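Local structure of ATP phosphoribosyltransferase (Thermotoga maritima, 1USY) at residues Leu2-Pro7 with Ile60-Thr65; Pro46-Thr51 with Leu69-Ser74. The protein probably catalyses the condensation of ATP with 5-phosphoribose 1-diphosphate to give phosphoribosyl-ATP, the first step of histidine biosynthesis. All blocks are in the same frame, centred on the assembly; numbering follows the deposited sequence.

Interaction 1 is buried and combines main-chain pairing with apolar side chains: strands 2-7 and 60-64 run parallel in the central sheet. Interaction 2, partly buried, is touched by other chains of the assembly, whereas none touches interaction 1; it joins the turn into helix 49-54 and its first residues to the end of helix 65-70 and the loop after it, through van der Waals contacts and a lysine near polar atoms. The two alternate along the chain: helix 49-54 leads into strand 60-64, and that strand runs straight into helix 65-70. They also touch: V49 packs on C63, F62 O and A5 O, and P46 lies beside P7.

Interaction 1: residues Leu2-Pro7 with Ile60-Thr65; sequences LKLAIP and IGFCGT. With HIS (histidine), chain V.
L4 and I60 take similar first torsions (chi1 -45° and -66°), each swinging CG or CG1 beside the backbone N, and the two side chains lie alongside each other, pointing the same way, with L4 CD2 3.5 Å from I60 CB. F62 turns likewise and presents its ring edge to L4, whose CD1 lies in the ring plane, 3.9 Å from F62 CE1. The P7 ring crosses F62 near the backbone, P7 CD being 3.9 Å from F62 CB. I60 N donates to K3 O (3.2 Å), and I60 O accepts from A5 N (2.8 Å). This is parallel sheet pairing, and a weak bond from F62 N to A5 O extends it. Strands 39-44 and 60-64 run parallel on either side of strand 2-7, and the link between them through helix 49-54 is a beta-alpha-beta crossover of the periplasmic-binding-protein-like fold. Helix 12-20 covers L4, I6 and F62; V187 and F190 of helix 184-200 pack on L2, F190 also on L4 and V187 on I60. Past the pairing, T65 begins helix 65-70; its OG1 is hydrogen-bonded to R170 O and to ND1 of the bound histidine (3.0 Å), which Q77 also holds.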
# COMPACT_ATOMS: atom_id res chain seq x y z
N LEU H 2 -29.97 -34.50 8.17
CA LEU H 2 -29.50 -33.33 8.87
C LEU H 2 -28.12 -33.62 9.37
O LEU H 2 -27.92 -34.65 10.01
CB LEU H 2 -30.38 -33.09 10.08
CG LEU H 2 -31.08 -31.76 10.32
CD1 LEU H 2 -31.58 -31.11 9.04
CD2 LEU H 2 -32.27 -32.05 11.27
N LYS H 3 -27.18 -32.72 9.11
CA LYS H 3 -25.82 -32.83 9.65
C LYS H 3 -25.60 -31.87 10.81
O LYS H 3 -25.90 -30.66 10.70
CB LYS H 3 -24.79 -32.58 8.56
CG LYS H 3 -25.03 -33.42 7.30
CD LYS H 3 -24.08 -33.07 6.16
CE LYS H 3 -24.87 -32.75 4.89
NZ LYS H 3 -24.03 -32.66 3.63
N LEU H 4 -25.10 -32.42 11.91
CA LEU H 4 -24.83 -31.65 13.11
C LEU H 4 -23.36 -31.60 13.48
O LEU H 4 -22.64 -32.65 13.48
CB LEU H 4 -25.56 -32.21 14.34
CG LEU H 4 -27.00 -32.64 14.38
CD1 LEU H 4 -27.35 -32.74 15.84
CD2 LEU H 4 -27.94 -31.74 13.63
N ALA H 5 -22.92 -30.40 13.84
CA ALA H 5 -21.55 -30.19 14.28
C ALA H 5 -21.61 -30.15 15.82
O ALA H 5 -22.22 -29.24 16.44
CB ALA H 5 -20.97 -28.92 13.68
N ILE H 6 -21.06 -31.22 16.42
CA ILE H 6 -21.16 -31.43 17.85
C ILE H 6 -19.82 -31.14 18.54
O ILE H 6 -18.79 -31.66 18.13
CB ILE H 6 -21.67 -32.82 18.17
CG1 ILE H 6 -23.15 -32.95 17.75
CG2 ILE H 6 -21.52 -33.13 19.67
CD1 ILE H 6 -23.60 -34.35 17.80
N PRO H 7 -19.85 -30.29 19.56
CA PRO H 7 -18.61 -29.82 20.20
C PRO H 7 -18.02 -30.90 21.10
O PRO H 7 -18.70 -31.36 22.01
CB PRO H 7 -19.07 -28.62 21.04
CG PRO H 7 -20.52 -28.88 21.30
CD PRO H 7 -21.06 -29.74 20.19
N ILE H 60 -26.83 -27.77 11.83
CA ILE H 60 -27.10 -27.40 13.21
C ILE H 60 -25.84 -27.68 14.04
O ILE H 60 -25.09 -28.61 13.77
CB ILE H 60 -28.29 -28.21 13.74
CG1 ILE H 60 -29.56 -27.79 12.99
CG2 ILE H 60 -28.41 -27.98 15.25
CD1 ILE H 60 -30.79 -28.65 13.21
N GLY H 61 -25.64 -26.88 15.08
CA GLY H 61 -24.47 -27.07 15.90
C GLY H 61 -24.76 -26.53 17.27
O GLY H 61 -25.83 -26.00 17.52
N PHE H 62 -23.79 -26.65 18.16
CA PHE H 62 -23.96 -26.25 19.52
C PHE H 62 -22.67 -25.60 19.96
O PHE H 62 -21.65 -26.26 19.95
CB PHE H 62 -24.22 -27.50 20.31
CG PHE H 62 -25.35 -28.30 19.80
CD1 PHE H 62 -25.18 -29.19 18.77
CD2 PHE H 62 -26.61 -28.17 20.38
CE1 PHE H 62 -26.26 -29.92 18.27
CE2 PHE H 62 -27.68 -28.91 19.91
CZ PHE H 62 -27.50 -29.79 18.85
N CYS H 63 -22.70 -24.30 20.31
CA CYS H 63 -21.51 -23.59 20.81
C CYS H 63 -21.80 -22.36 21.68
O CYS H 63 -22.93 -21.86 21.72
CB CYS H 63 -20.59 -23.18 19.68
SG CYS H 63 -21.44 -22.24 18.44
N GLY H 64 -20.77 -21.88 22.36
CA GLY H 64 -20.96 -20.83 23.33
C GLY H 64 -20.98 -19.46 22.71
O GLY H 64 -20.59 -19.32 21.56
N THR H 65 -21.44 -18.47 23.47
CA THR H 65 -21.26 -17.06 23.08
C THR H 65 -19.80 -16.72 22.69
O THR H 65 -19.54 -15.93 21.77
CB THR H 65 -21.67 -16.16 24.23
OG1 THR H 65 -23.02 -16.47 24.64
CG2 THR H 65 -21.73 -14.71 23.79
N HIS V . -24.87 -14.98 20.75
CA HIS V . -25.58 -14.40 21.92
C HIS V . -25.53 -12.87 21.92
O HIS V . -24.48 -12.27 22.19
CB HIS V . -24.98 -14.95 23.22
CG HIS V . -25.56 -14.36 24.46
ND1 HIS V . -25.37 -14.92 25.70
CD2 HIS V . -26.33 -13.26 24.67
CE1 HIS V . -25.99 -14.20 26.62
NE2 HIS V . -26.59 -13.19 26.01
OXT HIS V . -26.56 -12.24 21.66

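Interaction 2: residues Pro46-Thr51 with Leu69-Ser74; sequences PFDVPT and LEKETS
The F47 ring meets two side chains of 69-74 at a slant: E70 CG lies 4.0 Å from F47 CE1, and K71 CE 3.9 Å from F47 CD1. The E70 carboxylate is turned 52° from the ring plane and directs its oxygens elsewhere, OE2 accepting from V112 N at the start of helix 110-119, while the ring of F109 also meets F47, their planes about 30° apart. K71 carries the middle of the contact. Its chain kinks at chi2 (-73°) and again at chi4, and crosses both F47 and the P50 ring at about a right angle. Its CG rests 4.0 Å from P50 CG. At the end of the chain, K71 NZ comes to 3.6 Å from F47 O, too far to count as a hydrogen bond, and lies 3.7 Å from T51 CG2. D48 OD1 is 4.4 Å from K71 NZ, beyond a salt bridge, though the opposite charges may still favour this placing of the lysine. The stronger tie of D48 is through OD2, which is hydrogen-bonded to the backbone of another protein chain of the assembly. T73 packs its methyl on the neighbouring ring atom of the proline, CG2 to P50 CB 3.7 Å. The contact thus sets the turn leading into helix 49-54, with the first residues of that helix, against the last turn of helix 65-70 and the loop that leaves it, two successive beta-alpha units of this periplasmic-binding-protein-like fold.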
# COMPACT_ATOMS: atom_id res chain seq x y z
N PRO H 46 -14.90 -27.22 19.65
CA PRO H 46 -15.94 -26.24 19.90
C PRO H 46 -15.71 -24.98 19.10
O PRO H 46 -16.69 -24.49 18.52
CB PRO H 46 -15.87 -26.01 21.42
CG PRO H 46 -14.58 -26.48 21.83
CD PRO H 46 -14.16 -27.56 20.87
N PHE H 47 -14.46 -24.51 19.00
CA PHE H 47 -14.14 -23.36 18.18
C PHE H 47 -14.48 -23.58 16.71
O PHE H 47 -14.73 -22.62 15.97
CB PHE H 47 -12.66 -23.07 18.24
CG PHE H 47 -12.24 -21.97 19.18
CD1 PHE H 47 -11.55 -20.85 18.68
CD2 PHE H 47 -12.38 -22.11 20.56
CE1 PHE H 47 -11.08 -19.85 19.56
CE2 PHE H 47 -11.91 -21.12 21.44
CZ PHE H 47 -11.26 -19.99 20.94
N ASP H 48 -14.46 -24.83 16.28
CA ASP H 48 -14.73 -25.11 14.87
C ASP H 48 -16.19 -25.28 14.44
O ASP H 48 -16.46 -25.45 13.27
CB ASP H 48 -13.90 -26.30 14.41
CG ASP H 48 -12.41 -25.97 14.43
OD1 ASP H 48 -12.10 -24.81 14.08
OD2 ASP H 48 -11.51 -26.80 14.74
N VAL H 49 -17.12 -25.18 15.38
CA VAL H 49 -18.53 -25.34 15.06
C VAL H 49 -18.99 -24.32 14.04
O VAL H 49 -19.54 -24.69 13.01
CB VAL H 49 -19.43 -25.25 16.30
CG1 VAL H 49 -20.81 -24.73 15.90
CG2 VAL H 49 -19.51 -26.60 16.96
N PRO H 50 -18.73 -23.03 14.30
CA PRO H 50 -19.24 -21.98 13.41
C PRO H 50 -18.62 -22.13 12.04
O PRO H 50 -19.28 -21.83 11.06
CB PRO H 50 -18.81 -20.67 14.07
CG PRO H 50 -18.14 -20.98 15.25
CD PRO H 50 -17.97 -22.46 15.43
N THR H 51 -17.40 -22.64 11.93
CA THR H 51 -16.86 -22.78 10.60
C THR H 51 -17.43 -23.97 9.84
O THR H 51 -17.31 -24.04 8.65
CB THR H 51 -15.30 -22.66 10.54
OG1 THR H 51 -14.69 -23.94 10.28
CG2 THR H 51 -14.72 -22.23 11.89
N LEU H 69 -18.84 -15.19 19.17
CA LEU H 69 -18.26 -13.86 19.10
C LEU H 69 -16.82 -13.86 18.60
O LEU H 69 -16.44 -12.94 17.91
CB LEU H 69 -18.36 -13.15 20.45
CG LEU H 69 -19.76 -12.60 20.82
CD1 LEU H 69 -19.76 -12.07 22.23
CD2 LEU H 69 -20.22 -11.53 19.84
N GLU H 70 -16.03 -14.89 18.93
CA GLU H 70 -14.65 -14.93 18.49
C GLU H 70 -14.54 -15.07 17.00
O GLU H 70 -13.61 -14.53 16.45
CB GLU H 70 -13.84 -16.06 19.13
CG GLU H 70 -12.47 -16.21 18.49
CD GLU H 70 -11.48 -15.20 19.02
OE1 GLU H 70 -10.30 -15.16 18.56
OE2 GLU H 70 -11.88 -14.44 19.92
N LYS H 71 -15.43 -15.83 16.37
CA LYS H 71 -15.58 -15.76 14.90
C LYS H 71 -16.72 -14.80 14.69
O LYS H 71 -17.73 -14.88 15.38
CB LYS H 71 -15.88 -17.13 14.30
CG LYS H 71 -15.15 -18.30 15.00
CD LYS H 71 -13.64 -18.31 14.65
CE LYS H 71 -12.91 -19.49 15.27
NZ LYS H 71 -12.41 -20.45 14.21
N GLU H 72 -16.59 -13.85 13.80
CA GLU H 72 -17.66 -12.85 13.74
C GLU H 72 -18.86 -13.38 12.93
O GLU H 72 -19.30 -12.75 11.99
CB GLU H 72 -17.13 -11.52 13.22
CG GLU H 72 -16.14 -10.86 14.16
CD GLU H 72 -15.20 -9.88 13.46
OE1 GLU H 72 -14.48 -9.15 14.19
OE2 GLU H 72 -15.18 -9.82 12.19
N THR H 73 -19.35 -14.55 13.35
CA THR H 73 -20.34 -15.33 12.61
C THR H 73 -21.74 -14.96 13.06
O THR H 73 -22.00 -14.88 14.26
CB THR H 73 -20.14 -16.84 12.90
OG1 THR H 73 -20.07 -17.05 14.31
CG2 THR H 73 -18.77 -17.32 12.40
N SER H 74 -22.65 -14.78 12.11
CA SER H 74 -24.04 -14.53 12.50
C SER H 74 -24.90 -15.65 11.96
O SER H 74 -25.21 -15.67 10.76
CB SER H 74 -24.54 -13.21 11.95
OG SER H 74 -25.01 -13.40 10.62